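Local coordinates for PGRP-Hd - Peptidoglycan recognition protein homologue (Alvinella pompejana, PDB 3EP1) that probably recognises bacterial peptidoglycan as an innate immune protein built on the N-acetylmuramoyl-L-alanine amidase fold, at residues A[68-71]-A[72-75]; A[132-135]-A[136-140]; A[161-164]-A[165-169]. All blocks are in the same frame, centred on the assembly; numbering follows the deposited sequence.

All three contacts are local, each between neighbouring turns of one helix or at its end, so none closes a long loop, and along the chain they follow in series without nesting or crossing. Interaction 1 comes first, where helix 59-72 gives way to the connection to strand 82-84. Interaction 2 lies within helix 126-141, whose Cys138 is joined to the second subunit. Interaction 3 takes in the later turns of helix 160-167 and runs on to Cys169, near the C terminus. Interactions 2 and 3 touch where their helices pack. Interaction 1 lies on the opposite side of the chain's centre, its centre about 28 Å from that of interaction 2 and 30 Å from that of interaction 3.

Interaction 1 of 3, residues A[68-71]-A[72-75]; sequences DADF and KEGN
Lys72 bonds through its backbone N to Asp68 O at 3.1 Å, a nearly straight i to i+4 bond (172° at the hydrogen) of the last turn of helix 59-72. Its side chain bends at the third and fourth torsions and doubles back along that turn, CE lying 3.7 Å from Ala69 CA, where the small alanine offers little obstruction. The flexible chain suits this exposed place.

Glu73 N reaches Ala69 O at 3.3 Å and also makes a weak bond to Asp70 O. Its OE2 stands 4.5 Å from Asp70 OD2, a like-charge approach that is probably eased by the exposure of the glutamate and by the hydrogen bond from Lys79 N to Asp70 OD1.

Gly74 leaves the helix with positive phi (99°), which would jam a CB against the carbonyl oxygen of Glu73; its N bonds Phe71 O at 2.7 Å, from above the carbonyl plane.

Asn75 N then returns to Asp70 O at 3.1 Å. With CG anti to its own carbonyl carbon (chi1 -66°), ND2 adds a weak bond to the same oxygen, so three N-H groups gather there. Asn75 O meets the edge of the Phe71 ring, 3.7 Å from CD1, and Arg17 NH1 bonds Phe71 O and, weakly, Asn75 O. The paired returns from Gly74 and Asn75 define a Schellman motif, the glycine-ended C-cap of an alpha helix.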
ATOM      1  N   ASP A  68     -20.881 -15.645  -6.890  1.00 22.15           N
ATOM      2  CA  ASP A  68     -22.025 -16.546  -7.015  1.00 23.44           C
ATOM      3  C   ASP A  68     -21.613 -17.932  -7.508  1.00 23.67           C
ATOM      4  O   ASP A  68     -22.058 -18.956  -6.977  1.00 23.17           O
ATOM      5  CB  ASP A  68     -23.052 -15.963  -7.986  1.00 24.45           C
ATOM      6  CG  ASP A  68     -23.779 -14.770  -7.415  1.00 26.29           C
ATOM      7  OD1 ASP A  68     -24.485 -14.091  -8.190  1.00 26.08           O
ATOM      8  OD2 ASP A  68     -23.650 -14.510  -6.199  1.00 27.85           O
ATOM      9  N   ALA A  69     -20.762 -17.948  -8.529  1.00 24.37           N
ATOM     10  CA  ALA A  69     -20.274 -19.186  -9.115  1.00 24.29           C
ATOM     11  C   ALA A  69     -19.458 -19.975  -8.102  1.00 26.53           C
ATOM     12  O   ALA A  69     -19.540 -21.202  -8.041  1.00 27.72           O
ATOM     13  CB  ALA A  69     -19.421 -18.882 -10.345  1.00 25.67           C
ATOM     14  N   ASP A  70     -18.672 -19.270  -7.299  1.00 24.51           N
ATOM     15  CA  ASP A  70     -17.851 -19.943  -6.311  1.00 22.99           C
ATOM     16  C   ASP A  70     -18.694 -20.545  -5.193  1.00 21.98           C
ATOM     17  O   ASP A  70     -18.406 -21.645  -4.730  1.00 21.00           O
ATOM     18  CB  ASP A  70     -16.796 -18.972  -5.771  1.00 24.56           C
ATOM     19  CG  ASP A  70     -15.801 -18.541  -6.851  1.00 25.71           C
ATOM     20  OD1 ASP A  70     -14.886 -17.752  -6.557  1.00 24.95           O
ATOM     21  OD2 ASP A  70     -15.937 -18.995  -8.004  1.00 27.05           O
ATOM     22  N   PHE A  71     -19.732 -19.836  -4.759  1.00 19.65           N
ATOM     23  CA  PHE A  71     -20.608 -20.365  -3.722  1.00 21.46           C
ATOM     24  C   PHE A  71     -21.242 -21.659  -4.238  1.00 22.28           C
ATOM     25  O   PHE A  71     -21.199 -22.684  -3.567  1.00 23.46           O
ATOM     26  CB  PHE A  71     -21.721 -19.367  -3.367  1.00 19.43           C
ATOM     27  CG  PHE A  71     -21.294 -18.280  -2.419  1.00 17.36           C
ATOM     28  CD1 PHE A  71     -20.555 -18.580  -1.281  1.00 17.35           C
ATOM     29  CD2 PHE A  71     -21.680 -16.967  -2.634  1.00 17.34           C
ATOM     30  CE1 PHE A  71     -20.211 -17.587  -0.369  1.00 18.46           C
ATOM     31  CE2 PHE A  71     -21.341 -15.970  -1.727  1.00 16.95           C
ATOM     32  CZ  PHE A  71     -20.607 -16.281  -0.593  1.00 17.96           C
ATOM     33  N   LYS A  72     -21.809 -21.605  -5.440  1.00 24.63           N
ATOM     34  CA  LYS A  72     -22.458 -22.771  -6.041  1.00 26.95           C
ATOM     35  C   LYS A  72     -21.589 -24.019  -6.037  1.00 27.03           C
ATOM     36  O   LYS A  72     -22.089 -25.129  -5.868  1.00 25.59           O
ATOM     37  CB  LYS A  72     -22.874 -22.476  -7.479  1.00 29.48           C
ATOM     38  CG  LYS A  72     -24.094 -21.591  -7.624  1.00 33.24           C
ATOM     39  CD  LYS A  72     -24.510 -21.527  -9.089  1.00 37.29           C
ATOM     40  CE  LYS A  72     -23.483 -20.783  -9.964  1.00 39.22           C
ATOM     41  NZ  LYS A  72     -23.640 -19.283  -9.936  1.00 39.39           N
ATOM     42  N   GLU A  73     -20.287 -23.835  -6.228  1.00 25.63           N
ATOM     43  CA  GLU A  73     -19.366 -24.962  -6.250  1.00 25.53           C
ATOM     44  C   GLU A  73     -18.954 -25.435  -4.864  1.00 23.64           C
ATOM     45  O   GLU A  73     -18.182 -26.381  -4.740  1.00 24.21           O
ATOM     46  CB  GLU A  73     -18.121 -24.603  -7.056  1.00 27.05           C
ATOM     47  CG  GLU A  73     -18.392 -24.367  -8.527  1.00 31.25           C
ATOM     48  CD  GLU A  73     -17.144 -23.941  -9.272  1.00 34.62           C
ATOM     49  OE1 GLU A  73     -16.139 -24.690  -9.218  1.00 36.92           O
ATOM     50  OE2 GLU A  73     -17.167 -22.858  -9.902  1.00 35.76           O
ATOM     51  N   GLY A  74     -19.453 -24.771  -3.826  1.00 22.18           N
ATOM     52  CA  GLY A  74     -19.123 -25.174  -2.470  1.00 21.12           C
ATOM     53  C   GLY A  74     -18.036 -24.398  -1.739  1.00 21.71           C
ATOM     54  O   GLY A  74     -17.684 -24.753  -0.615  1.00 19.27           O
ATOM     55  N   ASN A  75     -17.491 -23.352  -2.356  1.00 20.48           N
ATOM     56  CA  ASN A  75     -16.454 -22.559  -1.701  1.00 21.02           C
ATOM     57  C   ASN A  75     -17.051 -21.665  -0.613  1.00 21.15           C
ATOM     58  O   ASN A  75     -18.241 -21.333  -0.650  1.00 21.60           O
ATOM     59  CB  ASN A  75     -15.701 -21.701  -2.729  1.00 21.41           C
ATOM     60  CG  ASN A  75     -14.901 -22.536  -3.716  1.00 22.16           C
ATOM     61  OD1 ASN A  75     -14.056 -23.331  -3.321  1.00 24.70           O
ATOM     62  ND2 ASN A  75     -15.166 -22.358  -5.002  1.00 24.68           N
TER

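Interaction 2 of 3, residues A[132-135]-A[136-140]; sequences LSKL and IICGQ
Cys138 N gives Lys134 O a 2.8 Å hydrogen bond that runs nearly along the C=O axis. The cysteine SG also comes to 3.4 Å from Lys134 O, beside the carbonyl. With SG anti to its own carbonyl carbon (chi1 -69°), it is carried back toward the preceding turn, 3.9 Å from Lys134 CG. There the sulfur forms a disulfide with Cys138 of the second subunit, and Lys134 packs on Ile137 of that subunit. This part of helix 126-141 is therefore both a stretch of regular alpha helix with i to i+4 hydrogen bonds and a covalent dimer contact.

Next to it, Ile137 lays CG1 3.2 Å from Ser133 O, while its CD1 rests 3.8 Å from Ser133 OG; the short serine fits beside the isoleucine branch. One more step round the helix, the branched side chains of Leu132 and Ile136 cross obliquely, their CD1 methyls 3.7 Å apart. Both suit an apolar surface: Leu132 continues onto Leu172, and Ile136 onto Leu145 of strand 145-146. Gly139 N bonds Leu135 O at 2.8 Å, and the leucine side chain turns to pack on Ile90 of strand 90-92 and on Trp96.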
ATOM      1  N   LEU A 132      -1.169  -4.406 -10.506  1.00 18.80           N
ATOM      2  CA  LEU A 132      -0.611  -5.632  -9.967  1.00 19.77           C
ATOM      3  C   LEU A 132       0.625  -5.266  -9.168  1.00 20.19           C
ATOM      4  O   LEU A 132       0.785  -5.685  -8.030  1.00 19.89           O
ATOM      5  CB  LEU A 132      -0.237  -6.589 -11.095  1.00 19.36           C
ATOM      6  CG  LEU A 132       0.519  -7.862 -10.700  1.00 21.93           C
ATOM      7  CD1 LEU A 132      -0.098  -8.481  -9.458  1.00 22.36           C
ATOM      8  CD2 LEU A 132       0.490  -8.843 -11.860  1.00 24.16           C
ATOM      9  N   SER A 133       1.486  -4.463  -9.779  1.00 22.13           N
ATOM     10  CA  SER A 133       2.715  -4.024  -9.135  1.00 22.07           C
ATOM     11  C   SER A 133       2.422  -3.272  -7.842  1.00 22.26           C
ATOM     12  O   SER A 133       3.059  -3.520  -6.817  1.00 22.28           O
ATOM     13  CB  SER A 133       3.507  -3.125 -10.078  1.00 23.07           C
ATOM     14  OG  SER A 133       4.753  -2.785  -9.500  1.00 26.73           O
ATOM     15  N   LYS A 134       1.452  -2.362  -7.890  1.00 20.46           N
ATOM     16  CA  LYS A 134       1.086  -1.578  -6.712  1.00 20.16           C
ATOM     17  C   LYS A 134       0.570  -2.454  -5.572  1.00 19.80           C
ATOM     18  O   LYS A 134       0.971  -2.280  -4.426  1.00 18.78           O
ATOM     19  CB  LYS A 134       0.021  -0.536  -7.076  1.00 19.85           C
ATOM     20  CG  LYS A 134      -0.429   0.350  -5.907  1.00 22.40           C
ATOM     21  CD  LYS A 134      -1.440   1.417  -6.360  1.00 23.11           C
ATOM     22  CE  LYS A 134      -2.692   0.763  -6.930  1.00 25.63           C
ATOM     23  NZ  LYS A 134      -3.526   1.696  -7.727  1.00 28.81           N
ATOM     24  N   LEU A 135      -0.323  -3.389  -5.890  1.00 18.81           N
ATOM     25  CA  LEU A 135      -0.888  -4.271  -4.876  1.00 17.74           C
ATOM     26  C   LEU A 135       0.202  -4.988  -4.069  1.00 16.99           C
ATOM     27  O   LEU A 135       0.162  -5.050  -2.845  1.00 16.32           O
ATOM     28  CB  LEU A 135      -1.806  -5.299  -5.542  1.00 16.51           C
ATOM     29  CG  LEU A 135      -2.388  -6.392  -4.640  1.00 17.21           C
ATOM     30  CD1 LEU A 135      -3.280  -5.766  -3.591  1.00 20.88           C
ATOM     31  CD2 LEU A 135      -3.173  -7.386  -5.466  1.00 19.11           C
ATOM     32  N   ILE A 136       1.178  -5.533  -4.771  1.00 18.78           N
ATOM     33  CA  ILE A 136       2.259  -6.254  -4.125  1.00 19.35           C
ATOM     34  C   ILE A 136       3.121  -5.334  -3.261  1.00 20.39           C
ATOM     35  O   ILE A 136       3.372  -5.602  -2.087  1.00 18.87           O
ATOM     36  CB  ILE A 136       3.134  -6.929  -5.184  1.00 20.68           C
ATOM     37  CG1 ILE A 136       2.265  -7.882  -6.023  1.00 21.47           C
ATOM     38  CG2 ILE A 136       4.318  -7.630  -4.507  1.00 22.11           C
ATOM     39  CD1 ILE A 136       2.934  -8.432  -7.275  1.00 19.95           C
ATOM     40  N   ILE A 137       3.565  -4.236  -3.851  1.00 22.74           N
ATOM     41  CA  ILE A 137       4.399  -3.302  -3.130  1.00 23.71           C
ATOM     42  C   ILE A 137       3.675  -2.779  -1.886  1.00 24.84           C
ATOM     43  O   ILE A 137       4.274  -2.663  -0.812  1.00 23.85           O
ATOM     44  CB  ILE A 137       4.856  -2.167  -4.074  1.00 25.41           C
ATOM     45  CG1 ILE A 137       5.717  -2.776  -5.188  1.00 23.75           C
ATOM     46  CG2 ILE A 137       5.665  -1.119  -3.310  1.00 23.97           C
ATOM     47  CD1 ILE A 137       6.288  -1.775  -6.171  1.00 26.14           C
ATOM     48  N   CYS A 138       2.382  -2.499  -2.006  1.00 23.67           N
ATOM     49  CA  CYS A 138       1.647  -2.017  -0.846  1.00 23.47           C
ATOM     50  C   CYS A 138       1.367  -3.162   0.131  1.00 21.46           C
ATOM     51  O   CYS A 138       1.198  -2.943   1.331  1.00 22.32           O
ATOM     52  CB  CYS A 138       0.354  -1.328  -1.279  1.00 25.44           C
ATOM     53  SG  CYS A 138       0.654   0.253  -2.150  1.00 28.34           S
ATOM     54  N   GLY A 139       1.328  -4.387  -0.381  1.00 21.20           N
ATOM     55  CA  GLY A 139       1.096  -5.521   0.493  1.00 18.96           C
ATOM     56  C   GLY A 139       2.333  -5.689   1.355  1.00 19.91           C
ATOM     57  O   GLY A 139       2.253  -5.919   2.565  1.00 17.54           O
ATOM     58  N   GLN A 140       3.488  -5.555   0.711  1.00 19.71           N
ATOM     59  CA  GLN A 140       4.780  -5.674   1.373  1.00 21.02           C
ATOM     60  C   GLN A 140       5.009  -4.560   2.393  1.00 22.27           C
ATOM     61  O   GLN A 140       5.471  -4.815   3.501  1.00 22.80           O
ATOM     62  CB  GLN A 140       5.892  -5.679   0.318  1.00 21.26           C
ATOM     63  CG  GLN A 140       6.056  -7.042  -0.363  1.00 23.60           C
ATOM     64  CD  GLN A 140       6.741  -6.980  -1.715  1.00 23.94           C
ATOM     65  OE1 GLN A 140       7.275  -7.977  -2.187  1.00 26.99           O
ATOM     66  NE2 GLN A 140       6.712  -5.819  -2.351  1.00 24.46           N
TER

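Interaction 3 of 3, residues A[161-164]-A[165-169]; sequences AFYD and MLDRC
Asp164, Met165 and Phe162 carry this contact between the later turns of helix 160-167. Asp164 takes part chiefly through its backbone oxygen, to which Arg168 N donates a hydrogen bond of 3.3 Å. Arg168 holds CG between its backbone N and carbonyl carbon (chi1 59°); this first torsion points the chain, extended from CG to NE, back toward Asp164, where NH1 comes 3.0 Å from Asp164 O, at too poor an angle for a hydrogen bond. One face of the guanidinium has Met165 CA above it, toward the rim, and NH2 forms a salt bridge with Glu123; the long arginine can reach that carboxylate.

Phe162 is the apolar partner. Met165 bends at its third torsion (chi3 91°), which turns the CE methyl back to 3.8 Å from Phe162 CE1, meeting the ring at a slant. Leu166 approaches the same ring, its CD1 3.8 Å from Phe162 CD1. With Leu166 cut back to an alanine, this contact is lost, which is likely to leave a gap on that side of the ring and hold it less firmly.

On another flank, nearer the solvent and suited to polar ends, Tyr163 and Asp167 lie side by side, pointing the same way, ring and carboxylate planes 50° apart and OD2 3.6 Å from the tyrosine OH. Next in the chain after Arg168, Cys169 is tied to Cys173 by a disulfide. The apolar flank is buried against the fold: Phe162 packs on Leu132 of helix 126-141, Met165 on Gln129 of that helix, and Phe162 and Leu166 both on Leu31 of strand 26-33.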
ATOM      1  N   ALA A 161       0.339 -15.722 -22.823  1.00 22.79           N
ATOM      2  CA  ALA A 161       0.826 -14.360 -22.952  1.00 22.45           C
ATOM      3  C   ALA A 161       1.283 -13.776 -21.621  1.00 22.06           C
ATOM      4  O   ALA A 161       2.298 -13.098 -21.560  1.00 23.31           O
ATOM      5  CB  ALA A 161      -0.248 -13.471 -23.583  1.00 23.42           C
ATOM      6  N   PHE A 162       0.548 -14.038 -20.550  1.00 21.52           N
ATOM      7  CA  PHE A 162       0.938 -13.499 -19.255  1.00 21.19           C
ATOM      8  C   PHE A 162       2.198 -14.165 -18.735  1.00 21.40           C
ATOM      9  O   PHE A 162       3.094 -13.505 -18.225  1.00 22.48           O
ATOM     10  CB  PHE A 162      -0.176 -13.680 -18.225  1.00 21.15           C
ATOM     11  CG  PHE A 162      -0.245 -12.572 -17.219  1.00 21.17           C
ATOM     12  CD1 PHE A 162       0.911 -12.114 -16.588  1.00 20.08           C
ATOM     13  CD2 PHE A 162      -1.460 -11.963 -16.921  1.00 19.44           C
ATOM     14  CE1 PHE A 162       0.855 -11.064 -15.682  1.00 19.19           C
ATOM     15  CE2 PHE A 162      -1.528 -10.909 -16.012  1.00 19.81           C
ATOM     16  CZ  PHE A 162      -0.371 -10.458 -15.393  1.00 18.53           C
ATOM     17  N   TYR A 163       2.243 -15.484 -18.846  1.00 22.05           N
ATOM     18  CA  TYR A 163       3.384 -16.272 -18.400  1.00 23.76           C
ATOM     19  C   TYR A 163       4.663 -15.873 -19.138  1.00 25.14           C
ATOM     20  O   TYR A 163       5.718 -15.718 -18.527  1.00 26.61           O
ATOM     21  CB  TYR A 163       3.104 -17.758 -18.635  1.00 21.21           C
ATOM     22  CG  TYR A 163       4.240 -18.671 -18.262  1.00 23.80           C
ATOM     23  CD1 TYR A 163       4.438 -19.070 -16.942  1.00 24.55           C
ATOM     24  CD2 TYR A 163       5.125 -19.134 -19.230  1.00 24.66           C
ATOM     25  CE1 TYR A 163       5.487 -19.914 -16.596  1.00 26.40           C
ATOM     26  CE2 TYR A 163       6.179 -19.975 -18.898  1.00 25.36           C
ATOM     27  CZ  TYR A 163       6.353 -20.364 -17.581  1.00 28.33           C
ATOM     28  OH  TYR A 163       7.390 -21.213 -17.252  1.00 32.80           O
ATOM     29  N   ASP A 164       4.564 -15.716 -20.453  1.00 26.77           N
ATOM     30  CA  ASP A 164       5.714 -15.346 -21.273  1.00 26.99           C
ATOM     31  C   ASP A 164       6.355 -14.055 -20.803  1.00 26.90           C
ATOM     32  O   ASP A 164       7.576 -13.950 -20.731  1.00 26.57           O
ATOM     33  CB  ASP A 164       5.295 -15.172 -22.736  1.00 26.97           C
ATOM     34  CG  ASP A 164       5.043 -16.489 -23.436  1.00 26.17           C
ATOM     35  OD1 ASP A 164       4.463 -16.460 -24.543  1.00 28.37           O
ATOM     36  OD2 ASP A 164       5.427 -17.542 -22.890  1.00 26.34           O
ATOM     37  N   MET A 165       5.512 -13.078 -20.487  1.00 27.38           N
ATOM     38  CA  MET A 165       5.956 -11.762 -20.042  1.00 28.52           C
ATOM     39  C   MET A 165       6.685 -11.719 -18.701  1.00 28.30           C
ATOM     40  O   MET A 165       7.680 -11.001 -18.552  1.00 28.54           O
ATOM     41  CB  MET A 165       4.759 -10.820 -19.984  1.00 30.72           C
ATOM     42  CG  MET A 165       5.119  -9.447 -19.490  1.00 33.94           C
ATOM     43  SD  MET A 165       3.666  -8.450 -19.298  1.00 36.63           S
ATOM     44  CE  MET A 165       3.277  -8.809 -17.569  1.00 37.91           C
ATOM     45  N   LEU A 166       6.183 -12.457 -17.715  1.00 27.02           N
ATOM     46  CA  LEU A 166       6.827 -12.475 -16.401  1.00 27.42           C
ATOM     47  C   LEU A 166       8.113 -13.283 -16.496  1.00 28.66           C
ATOM     48  O   LEU A 166       9.110 -12.973 -15.846  1.00 27.66           O
ATOM     49  CB  LEU A 166       5.913 -13.115 -15.361  1.00 23.97           C
ATOM     50  CG  LEU A 166       4.558 -12.445 -15.194  1.00 22.40           C
ATOM     51  CD1 LEU A 166       3.708 -13.277 -14.265  1.00 23.33           C
ATOM     52  CD2 LEU A 166       4.752 -11.034 -14.657  1.00 24.06           C
ATOM     53  N   ASP A 167       8.075 -14.318 -17.325  1.00 29.39           N
ATOM     54  CA  ASP A 167       9.221 -15.191 -17.507  1.00 31.24           C
ATOM     55  C   ASP A 167      10.458 -14.504 -18.082  1.00 31.86           C
ATOM     56  O   ASP A 167      11.582 -14.896 -17.767  1.00 33.14           O
ATOM     57  CB  ASP A 167       8.834 -16.371 -18.401  1.00 31.97           C
ATOM     58  CG  ASP A 167       9.903 -17.435 -18.443  1.00 31.84           C
ATOM     59  OD1 ASP A 167      10.972 -17.193 -19.033  1.00 32.60           O
ATOM     60  OD2 ASP A 167       9.676 -18.515 -17.869  1.00 34.53           O
ATOM     61  N   ARG A 168      10.272 -13.496 -18.929  1.00 33.00           N
ATOM     62  CA  ARG A 168      11.433 -12.822 -19.509  1.00 34.33           C
ATOM     63  C   ARG A 168      11.854 -11.596 -18.718  1.00 34.25           C
ATOM     64  O   ARG A 168      12.882 -10.977 -19.019  1.00 34.89           O
ATOM     65  CB  ARG A 168      11.181 -12.434 -20.973  1.00 33.14           C
ATOM     66  CG  ARG A 168      10.010 -11.520 -21.187  1.00 32.65           C
ATOM     67  CD  ARG A 168       9.967 -11.046 -22.625  1.00 30.40           C
ATOM     68  NE  ARG A 168       8.753 -10.290 -22.899  1.00 29.85           N
ATOM     69  CZ  ARG A 168       7.571 -10.842 -23.146  1.00 28.01           C
ATOM     70  NH1 ARG A 168       7.436 -12.161 -23.160  1.00 29.51           N
ATOM     71  NH2 ARG A 168       6.518 -10.074 -23.353  1.00 26.47           N
ATOM     72  N   CYS A 169      11.057 -11.245 -17.715  1.00 34.05           N
ATOM     73  CA  CYS A 169      11.356 -10.110 -16.855  1.00 34.33           C
ATOM     74  C   CYS A 169      11.522 -10.542 -15.414  1.00 32.97           C
ATOM     75  O   CYS A 169      11.553  -9.695 -14.532  1.00 33.50           O
ATOM     76  CB  CYS A 169      10.249  -9.062 -16.907  1.00 36.64           C
ATOM     77  SG  CYS A 169      10.312  -8.034 -18.389  1.00 42.43           S
TER